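Local coordinates for protein putative phosphatase (Clostridium difficile, PDB 3SD7) that probably hydrolyses phosphate esters as a phosphatase of the haloacid dehalogenase-like hydrolase family, at residues A[32-37]-A[117-122]; A[126-131]-A[177-182]; A[142-147]-A[151-156]; A[210-215]-A[233-238]. All blocks are in the same frame, centred on the assembly; numbering follows the deposited sequence.

Contact 1. Residues A[32-37]-A[117-122]. With NA (sodium ion), chain B.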
loop_
_atom_site.group_PDB
_atom_site.type_symbol
_atom_site.label_atom_id
_atom_site.label_comp_id
_atom_site.label_asym_id
_atom_site.label_seq_id
_atom_site.Cartn_x
_atom_site.Cartn_y
_atom_site.Cartn_z
ATOM N N VAL A 32 10.496 1.257 -11.741
ATOM C CA VAL A 32 9.406 1.963 -11.074
ATOM C C VAL A 32 8.890 1.086 -9.951
ATOM O O VAL A 32 8.499 -0.074 -10.177
ATOM C CB VAL A 32 8.251 2.260 -12.013
ATOM C CG1 VAL A 32 7.178 3.130 -11.315
ATOM C CG2 VAL A 32 8.755 2.937 -13.324
ATOM N N LEU A 33 8.956 1.617 -8.743
ATOM C CA LEU A 33 8.467 0.926 -7.574
ATOM C C LEU A 33 7.102 1.484 -7.204
ATOM O O LEU A 33 6.871 2.692 -7.296
ATOM C CB LEU A 33 9.389 1.108 -6.383
ATOM C CG LEU A 33 10.738 0.435 -6.406
ATOM C CD1 LEU A 33 11.669 1.066 -7.410
ATOM C CD2 LEU A 33 11.345 0.460 -4.989
ATOM N N PHE A 34 6.215 0.598 -6.778
ATOM C CA PHE A 34 4.900 0.964 -6.330
ATOM C C PHE A 34 4.584 0.437 -4.928
ATOM O O PHE A 34 4.898 -0.695 -4.616
ATOM C CB PHE A 34 3.803 0.379 -7.241
ATOM C CG PHE A 34 3.772 0.932 -8.619
ATOM C CD1 PHE A 34 2.867 1.951 -8.943
ATOM C CD2 PHE A 34 4.571 0.394 -9.628
ATOM C CE1 PHE A 34 2.806 2.446 -10.216
ATOM C CE2 PHE A 34 4.490 0.915 -10.933
ATOM C CZ PHE A 34 3.618 1.926 -11.206
ATOM N N ASP A 35 3.962 1.266 -4.098
ATOM C CA ASP A 35 3.355 0.776 -2.870
ATOM C C ASP A 35 2.047 0.062 -3.329
ATOM O O ASP A 35 1.656 0.139 -4.505
ATOM C CB ASP A 35 3.108 1.902 -1.884
ATOM C CG ASP A 35 3.111 1.405 -0.418
ATOM O OD1 ASP A 35 2.606 0.308 -0.159
ATOM O OD2 ASP A 35 3.660 2.110 0.476
ATOM N N LEU A 36 1.381 -0.628 -2.432
ATOM C CA LEU A 36 0.185 -1.412 -2.784
ATOM C C LEU A 36 -1.110 -0.695 -2.420
ATOM O O LEU A 36 -1.752 -0.076 -3.285
ATOM C CB LEU A 36 0.258 -2.791 -2.118
ATOM C CG LEU A 36 -0.908 -3.721 -2.489
ATOM C CD1 LEU A 36 -0.740 -4.299 -3.901
ATOM C CD2 LEU A 36 -0.983 -4.825 -1.479
ATOM N N ASP A 37 -1.458 -0.750 -1.129
ATOM C CA ASP A 37 -2.695 -0.130 -0.638
ATOM C C ASP A 37 -2.692 1.360 -0.928
ATOM O O ASP A 37 -1.706 2.096 -0.649
ATOM C CB ASP A 37 -2.896 -0.341 0.871
ATOM C CG ASP A 37 -3.249 -1.764 1.264
ATOM O OD1 ASP A 37 -3.551 -2.657 0.418
ATOM O OD2 ASP A 37 -3.253 -1.985 2.505
ATOM N N GLU A 117 -4.290 -0.865 -17.105
ATOM C CA GLU A 117 -3.822 -0.274 -18.358
ATOM C C GLU A 117 -2.455 0.398 -18.227
ATOM O O GLU A 117 -1.587 0.195 -19.080
ATOM C CB GLU A 117 -4.836 0.750 -18.917
ATOM C CG GLU A 117 -4.203 1.716 -19.966
ATOM C CD GLU A 117 -5.114 2.866 -20.372
ATOM O OE1 GLU A 117 -6.233 2.579 -20.831
ATOM O OE2 GLU A 117 -4.683 4.047 -20.261
ATOM N N ILE A 118 -2.234 1.199 -17.177
ATOM C CA ILE A 118 -0.950 1.884 -17.085
ATOM C C ILE A 118 0.169 0.880 -16.799
ATOM O O ILE A 118 1.256 1.008 -17.355
ATOM C CB ILE A 118 -0.932 3.101 -16.117
ATOM C CG1 ILE A 118 -0.871 2.667 -14.701
ATOM C CG2 ILE A 118 -2.069 4.128 -16.441
ATOM C CD1 ILE A 118 0.529 2.277 -14.288
ATOM N N LEU A 119 -0.093 -0.131 -15.966
ATOM C CA LEU A 119 0.935 -1.158 -15.716
ATOM C C LEU A 119 1.298 -1.859 -17.021
ATOM O O LEU A 119 2.477 -2.065 -17.280
ATOM C CB LEU A 119 0.482 -2.192 -14.703
ATOM C CG LEU A 119 0.261 -1.606 -13.310
ATOM C CD1 LEU A 119 -0.322 -2.673 -12.405
ATOM C CD2 LEU A 119 1.558 -1.032 -12.700
ATOM N N GLU A 120 0.289 -2.214 -17.817
ATOM C CA GLU A 120 0.498 -2.875 -19.129
ATOM C C GLU A 120 1.340 -1.951 -20.040
ATOM O O GLU A 120 2.275 -2.402 -20.690
ATOM C CB GLU A 120 -0.854 -3.188 -19.780
ATOM C CG GLU A 120 -1.616 -4.350 -19.104
ATOM C CD GLU A 120 -3.056 -4.573 -19.594
ATOM O OE1 GLU A 120 -3.660 -3.721 -20.297
ATOM O OE2 GLU A 120 -3.598 -5.633 -19.244
ATOM N N MET A 121 1.034 -0.655 -20.033
ATOM C CA MET A 121 1.778 0.308 -20.851
ATOM C C MET A 121 3.244 0.407 -20.429
ATOM O O MET A 121 4.155 0.438 -21.264
ATOM C CB MET A 121 1.088 1.670 -20.828
ATOM C CG MET A 121 -0.235 1.646 -21.573
ATOM S SD MET A 121 -1.111 3.196 -21.367
ATOM C CE MET A 121 0.151 4.302 -21.960
ATOM N N LEU A 122 3.476 0.473 -19.129
ATOM C CA LEU A 122 4.843 0.551 -18.613
ATOM C C LEU A 122 5.632 -0.727 -18.961
ATOM O O LEU A 122 6.786 -0.679 -19.374
ATOM C CB LEU A 122 4.808 0.753 -17.098
ATOM C CG LEU A 122 4.202 2.071 -16.612
ATOM C CD1 LEU A 122 4.057 2.033 -15.061
ATOM C CD2 LEU A 122 5.041 3.246 -17.035
HETATM NA NA NA B . -0.306 3.111 0.724
HETATM O O HOH W 1 1.590 4.045 1.259
HETATM O O HOH W 2 0.275 1.177 1.622
HETATM O O HOH W 3 -2.333 3.794 1.880
#
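Ile118, Leu119 and Leu122 of helix 115-124 close round the ring of Phe34 on strand 31-34, a central strand of the parallel sheet in the Rossmann-like core of a haloacid dehalogenase-like hydrolase. Strand 32-34 and helix 117-122 run nearly antiparallel, at 155°, their axes 12.0 Å apart, and Phe34 spans the gap from the sheet. Along the helix, Ile118 comes first and touches loosely, its CD1 lying 4.4 Å from Phe34 CZ. Leu119 slides past the ring in the opposite direction. Its CD2 makes an off-centre CH-pi contact, 4.3 Å from the ring centroid and 28° off the normal. Leu122 meets Phe34 head-on, with CD1 in the plane of the ring at its edge, 3.9 Å from CZ. Phe34 CG stands anti to its own carbonyl carbon (chi1 -67°), which sends the ring out toward the helix. Beyond Phe34 the chain leaves the strand into Asp35 and Asp37, which match the DxDx(T/V) pattern of the family and probably belong to the active site. Asp35 OD1 accepts the N-H of Leu36 at 2.7 Å through its anti lone pair, and Thr133 and Lys168 hold the carboxylate from outside. The sodium ion is bound by three waters, Asp192 and the backbone of Asp37, whose O lies 2.2 Å from the metal.

Contact 2. Residues A[126-131]-A[177-182]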
loop_
_atom_site.group_PDB
_atom_site.type_symbol
_atom_site.label_atom_id
_atom_site.label_comp_id
_atom_site.label_asym_id
_atom_site.label_seq_id
_atom_site.Cartn_x
_atom_site.Cartn_y
_atom_site.Cartn_z
ATOM N N GLY A 126 9.086 -1.848 -21.576
ATOM C CA GLY A 126 10.303 -2.430 -21.034
ATOM C C GLY A 126 10.706 -2.002 -19.641
ATOM O O GLY A 126 11.815 -2.338 -19.202
ATOM N N LYS A 127 9.848 -1.265 -18.938
ATOM C CA LYS A 127 10.205 -0.829 -17.586
ATOM C C LYS A 127 10.137 -1.993 -16.626
ATOM O O LYS A 127 9.336 -2.909 -16.800
ATOM C CB LYS A 127 9.297 0.297 -17.121
ATOM C CG LYS A 127 9.488 1.518 -17.977
ATOM C CD LYS A 127 8.793 2.709 -17.500
ATOM C CE LYS A 127 8.864 3.816 -18.568
ATOM N NZ LYS A 127 10.226 4.239 -19.052
ATOM N N ILE A 128 11.029 -1.977 -15.631
ATOM C CA ILE A 128 11.019 -2.960 -14.570
ATOM C C ILE A 128 10.117 -2.376 -13.475
ATOM O O ILE A 128 10.338 -1.240 -13.003
ATOM C CB ILE A 128 12.429 -3.174 -14.014
ATOM C CG1 ILE A 128 13.292 -3.837 -15.084
ATOM C CG2 ILE A 128 12.354 -4.080 -12.771
ATOM C CD1 ILE A 128 14.769 -3.855 -14.746
ATOM N N LEU A 129 9.094 -3.148 -13.115
ATOM C CA LEU A 129 8.100 -2.727 -12.138
ATOM C C LEU A 129 8.267 -3.590 -10.887
ATOM O O LEU A 129 8.402 -4.834 -10.958
ATOM C CB LEU A 129 6.705 -2.888 -12.709
ATOM C CG LEU A 129 6.469 -2.259 -14.087
ATOM C CD1 LEU A 129 4.999 -2.439 -14.510
ATOM C CD2 LEU A 129 6.853 -0.779 -14.082
ATOM N N LEU A 130 8.277 -2.924 -9.749
ATOM C CA LEU A 130 8.446 -3.598 -8.471
ATOM C C LEU A 130 7.392 -3.130 -7.487
ATOM O O LEU A 130 6.905 -2.003 -7.577
ATOM C CB LEU A 130 9.816 -3.238 -7.901
ATOM C CG LEU A 130 11.070 -3.442 -8.772
ATOM C CD1 LEU A 130 12.338 -2.849 -8.090
ATOM C CD2 LEU A 130 11.254 -4.902 -9.117
ATOM N N VAL A 131 7.069 -3.969 -6.507
ATOM C CA VAL A 131 6.216 -3.560 -5.395
ATOM C C VAL A 131 7.054 -3.522 -4.132
ATOM O O VAL A 131 7.798 -4.470 -3.864
ATOM C CB VAL A 131 4.994 -4.487 -5.195
ATOM C CG1 VAL A 131 4.250 -4.173 -3.887
ATOM C CG2 VAL A 131 4.039 -4.362 -6.386
ATOM N N ASP A 177 18.122 -3.960 -4.377
ATOM C CA ASP A 177 19.270 -4.829 -4.291
ATOM C C ASP A 177 19.035 -6.084 -5.147
ATOM O O ASP A 177 19.972 -6.598 -5.717
ATOM C CB ASP A 177 19.601 -5.185 -2.851
ATOM C CG ASP A 177 20.192 -3.997 -2.060
ATOM O OD1 ASP A 177 20.587 -2.984 -2.675
ATOM O OD2 ASP A 177 20.270 -4.098 -0.825
ATOM N N LEU A 178 17.793 -6.547 -5.251
ATOM C CA LEU A 178 17.485 -7.734 -6.071
ATOM C C LEU A 178 17.710 -7.461 -7.557
ATOM O O LEU A 178 17.972 -8.385 -8.316
ATOM C CB LEU A 178 16.034 -8.184 -5.903
ATOM C CG LEU A 178 15.605 -8.697 -4.535
ATOM C CD1 LEU A 178 14.095 -8.947 -4.533
ATOM C CD2 LEU A 178 16.433 -9.949 -4.120
ATOM N N CYS A 179 17.595 -6.195 -7.952
ATOM C CA CYS A 179 17.748 -5.787 -9.337
ATOM C C CYS A 179 19.162 -5.435 -9.673
ATOM O O CYS A 179 19.447 -5.179 -10.849
ATOM C CB CYS A 179 16.860 -4.598 -9.646
ATOM S SG CYS A 179 15.081 -5.040 -9.589
ATOM N N ASN A 180 20.029 -5.433 -8.659
ATOM C CA ASN A 180 21.429 -5.101 -8.810
ATOM C C ASN A 180 21.531 -3.759 -9.498
ATOM O O ASN A 180 22.167 -3.642 -10.524
ATOM C CB ASN A 180 22.140 -6.171 -9.632
ATOM C CG ASN A 180 22.096 -7.544 -8.968
ATOM O OD1 ASN A 180 22.352 -7.681 -7.768
ATOM N ND2 ASN A 180 21.781 -8.568 -9.756
ATOM N N VAL A 181 20.856 -2.761 -8.940
ATOM C CA VAL A 181 20.851 -1.422 -9.531
ATOM C C VAL A 181 22.116 -0.636 -9.255
ATOM O O VAL A 181 22.636 -0.672 -8.137
ATOM C CB VAL A 181 19.714 -0.585 -8.972
ATOM C CG1 VAL A 181 19.857 0.882 -9.424
ATOM C CG2 VAL A 181 18.386 -1.163 -9.402
ATOM N N LYS A 182 22.600 0.060 -10.290
ATOM C CA LYS A 182 23.708 0.993 -10.164
ATOM C C LYS A 182 23.227 2.437 -10.357
ATOM O O LYS A 182 23.511 3.295 -9.514
ATOM C CB LYS A 182 24.808 0.703 -11.174
ATOM C CG LYS A 182 25.670 1.947 -11.510
ATOM C CD LYS A 182 26.423 2.538 -10.294
ATOM C CE LYS A 182 27.154 3.849 -10.657
ATOM N NZ LYS A 182 28.086 4.331 -9.589
#
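Apolar contact carries this junction, and Cys179 supplies the whole share of helix 168-179 from its C-terminal end. Its SG sits over the forked tip of Leu130, 3.8 Å from CD1 and 3.9 Å from CD2, and meets Ile128 more loosely, 4.3 Å from CG2. Ile128 and Leu130, two apart on strand 128-133, point to the same side of the sheet and receive the sulfur. Tyr155 of the neighbouring strand also packs on both Leu130 and Cys179. Among backbone bonds, helix 168-179 ends in a Schellman motif at Asn180, whose N bonds Asp177 O at 3.2 Å, and Gly126 ends helix 115-124 in the same way. Strand 128-133 pairs with Val32 and Phe34 on one side and with Lys154 and Tyr155 on the other. A helix whose C-terminal end packs on a strand of the parallel sheet is consistent with the alternating alpha/beta, Rossmann-like core of haloacid dehalogenase-like hydrolases.

Contact 3. Residues A[142-147]-A[151-156]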
loop_
_atom_site.group_PDB
_atom_site.type_symbol
_atom_site.label_atom_id
_atom_site.label_comp_id
_atom_site.label_asym_id
_atom_site.label_seq_id
_atom_site.Cartn_x
_atom_site.Cartn_y
_atom_site.Cartn_z
ATOM N N THR A 142 -1.017 -12.164 -3.058
ATOM C CA THR A 142 -2.365 -12.702 -3.207
ATOM C C THR A 142 -3.252 -11.726 -3.967
ATOM O O THR A 142 -3.971 -12.104 -4.903
ATOM C CB THR A 142 -2.983 -13.055 -1.857
ATOM O OG1 THR A 142 -2.272 -14.162 -1.291
ATOM C CG2 THR A 142 -4.461 -13.440 -2.010
ATOM N N ILE A 143 -3.194 -10.466 -3.561
ATOM C CA ILE A 143 -3.998 -9.407 -4.184
ATOM C C ILE A 143 -3.593 -9.132 -5.626
ATOM O O ILE A 143 -4.449 -8.967 -6.495
ATOM C CB ILE A 143 -3.908 -8.118 -3.342
ATOM C CG1 ILE A 143 -4.575 -8.355 -1.987
ATOM C CG2 ILE A 143 -4.544 -6.966 -4.077
ATOM C CD1 ILE A 143 -4.245 -7.270 -0.946
ATOM N N LEU A 144 -2.306 -9.107 -5.910
ATOM C CA LEU A 144 -1.863 -8.813 -7.256
ATOM C C LEU A 144 -2.231 -9.985 -8.181
ATOM O O LEU A 144 -2.630 -9.761 -9.327
ATOM C CB LEU A 144 -0.389 -8.493 -7.298
ATOM C CG LEU A 144 -0.013 -7.158 -6.606
ATOM C CD1 LEU A 144 1.488 -7.107 -6.400
ATOM C CD2 LEU A 144 -0.514 -5.967 -7.368
ATOM N N ARG A 145 -2.138 -11.199 -7.642
ATOM C CA ARG A 145 -2.577 -12.388 -8.354
ATOM C C ARG A 145 -4.100 -12.333 -8.615
ATOM O O ARG A 145 -4.550 -12.635 -9.727
ATOM C CB ARG A 145 -2.188 -13.627 -7.566
ATOM C CG ARG A 145 -0.754 -13.978 -7.643
ATOM C CD ARG A 145 -0.410 -15.146 -6.724
ATOM N NE ARG A 145 0.859 -15.725 -7.107
ATOM C CZ ARG A 145 1.009 -16.789 -7.909
ATOM N NH1 ARG A 145 -0.022 -17.451 -8.419
ATOM N NH2 ARG A 145 2.217 -17.194 -8.192
ATOM N N TYR A 146 -4.898 -11.915 -7.618
ATOM C CA TYR A 146 -6.370 -11.804 -7.738
ATOM C C TYR A 146 -6.815 -10.896 -8.885
ATOM O O TYR A 146 -7.853 -11.167 -9.546
ATOM C CB TYR A 146 -6.960 -11.300 -6.406
ATOM C CG TYR A 146 -8.465 -11.080 -6.365
ATOM C CD1 TYR A 146 -9.315 -12.066 -5.886
ATOM C CD2 TYR A 146 -9.022 -9.869 -6.754
ATOM C CE1 TYR A 146 -10.671 -11.875 -5.824
ATOM C CE2 TYR A 146 -10.403 -9.656 -6.699
ATOM C CZ TYR A 146 -11.222 -10.667 -6.228
ATOM O OH TYR A 146 -12.585 -10.483 -6.162
ATOM N N PHE A 147 -6.057 -9.823 -9.116
ATOM C CA PHE A 147 -6.327 -8.847 -10.197
ATOM C C PHE A 147 -5.589 -9.097 -11.490
ATOM O O PHE A 147 -5.656 -8.290 -12.425
ATOM C CB PHE A 147 -6.095 -7.412 -9.716
ATOM C CG PHE A 147 -7.109 -6.970 -8.732
ATOM C CD1 PHE A 147 -8.426 -6.772 -9.120
ATOM C CD2 PHE A 147 -6.769 -6.759 -7.408
ATOM C CE1 PHE A 147 -9.379 -6.377 -8.207
ATOM C CE2 PHE A 147 -7.719 -6.368 -6.495
ATOM C CZ PHE A 147 -9.017 -6.171 -6.883
ATOM N N ARG A 151 1.786 -10.600 -12.862
ATOM C CA ARG A 151 2.611 -10.838 -14.027
ATOM C C ARG A 151 3.453 -9.642 -14.505
ATOM O O ARG A 151 4.444 -9.825 -15.180
ATOM C CB ARG A 151 1.712 -11.321 -15.199
ATOM C CG ARG A 151 0.699 -10.274 -15.665
ATOM C CD ARG A 151 -0.192 -10.741 -16.821
ATOM N NE ARG A 151 -1.002 -11.896 -16.446
ATOM C CZ ARG A 151 -1.789 -12.577 -17.280
ATOM N NH1 ARG A 151 -1.903 -12.219 -18.560
ATOM N NH2 ARG A 151 -2.469 -13.624 -16.829
ATOM N N TYR A 152 3.065 -8.423 -14.157
ATOM C CA TYR A 152 3.807 -7.226 -14.615
ATOM C C TYR A 152 4.959 -6.819 -13.694
ATOM O O TYR A 152 5.753 -5.968 -14.060
ATOM C CB TYR A 152 2.844 -6.029 -14.772
ATOM C CG TYR A 152 1.711 -6.361 -15.722
ATOM C CD1 TYR A 152 1.983 -6.738 -17.020
ATOM C CD2 TYR A 152 0.386 -6.368 -15.296
ATOM C CE1 TYR A 152 0.972 -7.102 -17.894
ATOM C CE2 TYR A 152 -0.654 -6.710 -16.180
ATOM C CZ TYR A 152 -0.345 -7.083 -17.474
ATOM O OH TYR A 152 -1.350 -7.452 -18.370
ATOM N N PHE A 153 5.043 -7.429 -12.511
ATOM C CA PHE A 153 6.061 -7.077 -11.530
ATOM C C PHE A 153 7.172 -8.124 -11.448
ATOM O O PHE A 153 6.908 -9.319 -11.323
ATOM C CB PHE A 153 5.429 -6.902 -10.144
ATOM C CG PHE A 153 4.436 -5.785 -10.096
ATOM C CD1 PHE A 153 4.867 -4.492 -9.919
ATOM C CD2 PHE A 153 3.077 -6.028 -10.247
ATOM C CE1 PHE A 153 3.985 -3.450 -9.911
ATOM C CE2 PHE A 153 2.174 -4.966 -10.233
ATOM C CZ PHE A 153 2.639 -3.684 -10.082
ATOM N N LYS A 154 8.400 -7.655 -11.505
ATOM C CA LYS A 154 9.552 -8.551 -11.400
ATOM C C LYS A 154 9.686 -9.104 -10.008
ATOM O O LYS A 154 9.920 -10.309 -9.858
ATOM C CB LYS A 154 10.824 -7.851 -11.835
ATOM C CG LYS A 154 12.016 -8.787 -11.930
ATOM C CD LYS A 154 13.229 -8.110 -12.577
ATOM C CE LYS A 154 14.426 -9.064 -12.719
ATOM N NZ LYS A 154 14.190 -10.261 -13.596
ATOM N N TYR A 155 9.590 -8.226 -9.002
ATOM C CA TYR A 155 9.698 -8.609 -7.599
ATOM C C TYR A 155 8.625 -7.899 -6.817
ATOM O O TYR A 155 8.235 -6.755 -7.138
ATOM C CB TYR A 155 11.062 -8.267 -7.022
ATOM C CG TYR A 155 12.208 -8.977 -7.685
ATOM C CD1 TYR A 155 12.313 -10.349 -7.641
ATOM C CD2 TYR A 155 13.169 -8.264 -8.361
ATOM C CE1 TYR A 155 13.385 -11.005 -8.255
ATOM C CE2 TYR A 155 14.218 -8.883 -8.983
ATOM C CZ TYR A 155 14.331 -10.251 -8.932
ATOM O OH TYR A 155 15.366 -10.892 -9.561
ATOM N N ILE A 156 8.154 -8.566 -5.769
ATOM C CA ILE A 156 7.121 -8.036 -4.871
ATOM C C ILE A 156 7.668 -8.264 -3.486
ATOM O O ILE A 156 7.973 -9.422 -3.111
ATOM C CB ILE A 156 5.781 -8.766 -5.057
ATOM C CG1 ILE A 156 5.185 -8.472 -6.445
ATOM C CG2 ILE A 156 4.788 -8.409 -3.922
ATOM C CD1 ILE A 156 4.100 -9.499 -6.893
#
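The last turn of helix 137-146 and strand 155-159 are joined by a short connection, and Leu144 near the helix end meets Phe153 and Ile156 as the chain turns back into the sheet. This is the second half of a beta-alpha-beta crossover, strand 128-133 to helix 137-146 to strand 155-159, in the alpha/beta core. Backbone bonds from Tyr146 N to Thr142 O, 2.9 Å, and from Phe147 N to Ile143 O, 3.2 Å, keep the helix regular up to its end. Leu144 does the work from the helix, with one methyl for each partner. Its CD2 approaches Phe153 obliquely, 4.1 Å from CE2, the two side chains crossing at about a right angle. Phe153 itself packs on Leu129 and Val131 of the neighbouring strand. Both Leu144 and Ile156 are extended beyond CB (chi2 166° and 161°), and they meet tip to tip: Leu144 CD1 lies 3.9 Å from Ile156 CG1 and 3.6 Å from Ile156 CD1.

Contact 4. Residues A[210-215]-A[233-238]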
loop_
_atom_site.group_PDB
_atom_site.type_symbol
_atom_site.label_atom_id
_atom_site.label_comp_id
_atom_site.label_asym_id
_atom_site.label_seq_id
_atom_site.Cartn_x
_atom_site.Cartn_y
_atom_site.Cartn_z
ATOM N N VAL A 210 0.796 10.282 -4.981
ATOM C CA VAL A 210 -0.525 10.277 -5.581
ATOM C C VAL A 210 -1.555 10.789 -4.570
ATOM O O VAL A 210 -1.399 10.602 -3.367
ATOM C CB VAL A 210 -0.947 8.894 -6.135
ATOM C CG1 VAL A 210 0.201 8.294 -6.987
ATOM C CG2 VAL A 210 -1.356 7.899 -5.006
ATOM N N LEU A 211 -2.619 11.406 -5.079
ATOM C CA LEU A 211 -3.668 11.990 -4.256
ATOM C C LEU A 211 -4.967 11.185 -4.251
ATOM O O LEU A 211 -5.896 11.545 -3.529
ATOM C CB LEU A 211 -3.989 13.435 -4.715
ATOM C CG LEU A 211 -2.814 14.415 -4.769
ATOM C CD1 LEU A 211 -3.295 15.770 -5.309
ATOM C CD2 LEU A 211 -2.166 14.567 -3.367
ATOM N N TYR A 212 -5.033 10.090 -5.029
ATOM C CA TYR A 212 -6.247 9.276 -5.105
ATOM C C TYR A 212 -6.355 8.182 -4.053
ATOM O O TYR A 212 -7.357 7.451 -4.009
ATOM C CB TYR A 212 -6.399 8.659 -6.513
ATOM C CG TYR A 212 -5.268 7.777 -6.931
ATOM C CD1 TYR A 212 -5.176 6.454 -6.453
ATOM C CD2 TYR A 212 -4.272 8.224 -7.800
ATOM C CE1 TYR A 212 -4.151 5.642 -6.827
ATOM C CE2 TYR A 212 -3.246 7.405 -8.185
ATOM C CZ TYR A 212 -3.189 6.103 -7.714
ATOM O OH TYR A 212 -2.152 5.291 -8.097
ATOM N N GLY A 213 -5.333 8.093 -3.203
ATOM C CA GLY A 213 -5.283 7.131 -2.131
ATOM C C GLY A 213 -5.626 7.714 -0.774
ATOM O O GLY A 213 -6.605 8.505 -0.619
ATOM N N TYR A 214 -4.852 7.316 0.222
ATOM C CA TYR A 214 -5.146 7.652 1.602
ATOM C C TYR A 214 -4.384 8.859 2.158
ATOM O O TYR A 214 -4.647 9.288 3.263
ATOM C CB TYR A 214 -5.011 6.402 2.498
ATOM C CG TYR A 214 -6.155 5.456 2.235
ATOM C CD1 TYR A 214 -7.293 5.495 3.016
ATOM C CD2 TYR A 214 -6.131 4.561 1.147
ATOM C CE1 TYR A 214 -8.366 4.679 2.767
ATOM C CE2 TYR A 214 -7.236 3.737 0.891
ATOM C CZ TYR A 214 -8.323 3.800 1.720
ATOM O OH TYR A 214 -9.438 3.023 1.500
ATOM N N GLY A 215 -3.486 9.411 1.370
ATOM C CA GLY A 215 -2.758 10.613 1.765
ATOM C C GLY A 215 -3.450 11.859 1.250
ATOM O O GLY A 215 -3.821 11.945 0.073
ATOM N N GLU A 233 -4.291 7.932 -14.388
ATOM C CA GLU A 233 -3.894 8.244 -15.762
ATOM C C GLU A 233 -2.715 9.216 -15.859
ATOM O O GLU A 233 -1.902 9.116 -16.783
ATOM C CB GLU A 233 -5.087 8.772 -16.582
ATOM C CG GLU A 233 -6.110 7.691 -17.039
ATOM C CD GLU A 233 -5.539 6.642 -18.019
ATOM O OE1 GLU A 233 -6.298 5.735 -18.431
ATOM O OE2 GLU A 233 -4.347 6.710 -18.379
ATOM N N SER A 234 -2.628 10.156 -14.926
ATOM C CA SER A 234 -1.524 11.119 -14.923
ATOM C C SER A 234 -0.138 10.494 -14.675
ATOM O O SER A 234 0.872 11.127 -14.964
ATOM C CB SER A 234 -1.782 12.230 -13.909
ATOM O OG SER A 234 -2.838 13.043 -14.352
ATOM N N ILE A 235 -0.089 9.281 -14.109
ATOM C CA ILE A 235 1.188 8.580 -13.915
ATOM C C ILE A 235 1.925 8.410 -15.273
ATOM O O ILE A 235 3.146 8.586 -15.341
ATOM C CB ILE A 235 0.976 7.227 -13.206
ATOM C CG1 ILE A 235 0.531 7.481 -11.759
ATOM C CG2 ILE A 235 2.259 6.377 -13.222
ATOM C CD1 ILE A 235 0.060 6.264 -10.996
ATOM N N LYS A 236 1.164 8.122 -16.333
ATOM C CA LYS A 236 1.694 7.973 -17.712
ATOM C C LYS A 236 2.485 9.177 -18.190
ATOM O O LYS A 236 3.470 9.040 -18.922
ATOM C CB LYS A 236 0.558 7.836 -18.741
ATOM C CG LYS A 236 -0.405 6.686 -18.580
ATOM C CD LYS A 236 -1.418 6.658 -19.738
ATOM C CE LYS A 236 -2.184 7.960 -19.877
ATOM N NZ LYS A 236 -3.366 7.811 -20.778
ATOM N N ASP A 237 2.005 10.363 -17.840
ATOM C CA ASP A 237 2.604 11.608 -18.294
ATOM C C ASP A 237 3.994 11.837 -17.710
ATOM O O ASP A 237 4.816 12.538 -18.317
ATOM C CB ASP A 237 1.679 12.794 -17.960
ATOM C CG ASP A 237 0.259 12.606 -18.495
ATOM O OD1 ASP A 237 0.064 11.838 -19.460
ATOM O OD2 ASP A 237 -0.667 13.237 -17.946
ATOM N N ILE A 238 4.259 11.237 -16.547
ATOM C CA ILE A 238 5.546 11.363 -15.857
ATOM C C ILE A 238 6.498 10.226 -16.241
ATOM O O ILE A 238 7.696 10.434 -16.447
ATOM C CB ILE A 238 5.335 11.321 -14.323
ATOM C CG1 ILE A 238 4.531 12.553 -13.873
ATOM C CG2 ILE A 238 6.662 11.263 -13.562
ATOM C CD1 ILE A 238 4.139 12.491 -12.468
#
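The loop leaving strand 206-210 passes segment 233-238, with Val210 and Ile235 the nearest backbone pair, 8.7 Å between CA atoms. Across that gap Ile235 reaches out with CD1. The methyl sits at the rim of the Tyr212 ring, near its plane, 3.8 Å from OH, the two side chains crossing at about a right angle; a looser contact runs to Val210 CG1, 4.5 Å away. Ile235 is extended beyond CB (chi2 170°), which carries CD1 out to the phenol. Tyr212 has its CG between backbone N and carbonyl carbon (chi1 60°), folding the ring back over the loop so that Val210 CG2 lies 3.7 Å above one face, offset toward the rim. The contact joins the C-terminal helix to the loop after strand 206-210, which lies beside the edge strand 227-229 of the Rossmann-like core. The phenol OH is also hydrogen-bonded to Thr39 O, which brings the loop beside the probable active-site segment, and the ring meets Tyr112 edge-to-face. Further along the same loop, Tyr214 N bonds to Asp192, a ligand of the sodium ion. On the helix side Glu233 and Lys236 form a salt bridge, OE2 to NZ 2.8 Å, weak as a hydrogen bond.

From the N terminus, strand 31-34 is the first element, and contact 1 closes a long loop of about 80 residues by bringing helix 115-124 against it. The chain then enters strand 128-133, which pairs with strand 31-34 through Val32 N to Ile128 O and Phe34 N to Leu130 O. Contact 2 closes the next loop, to the end of helix 168-179, and contact 3 falls wholly within it, folding helix 137-146 onto strand 155-159. Leu119 and Phe34 meet Phe153, so contacts 1 and 3 share one core. Contact 4, in series, closes the short loop holding helix 217-223 and strand 227-229; Ile118 and Met121 of contact 1 pack on its Lys236.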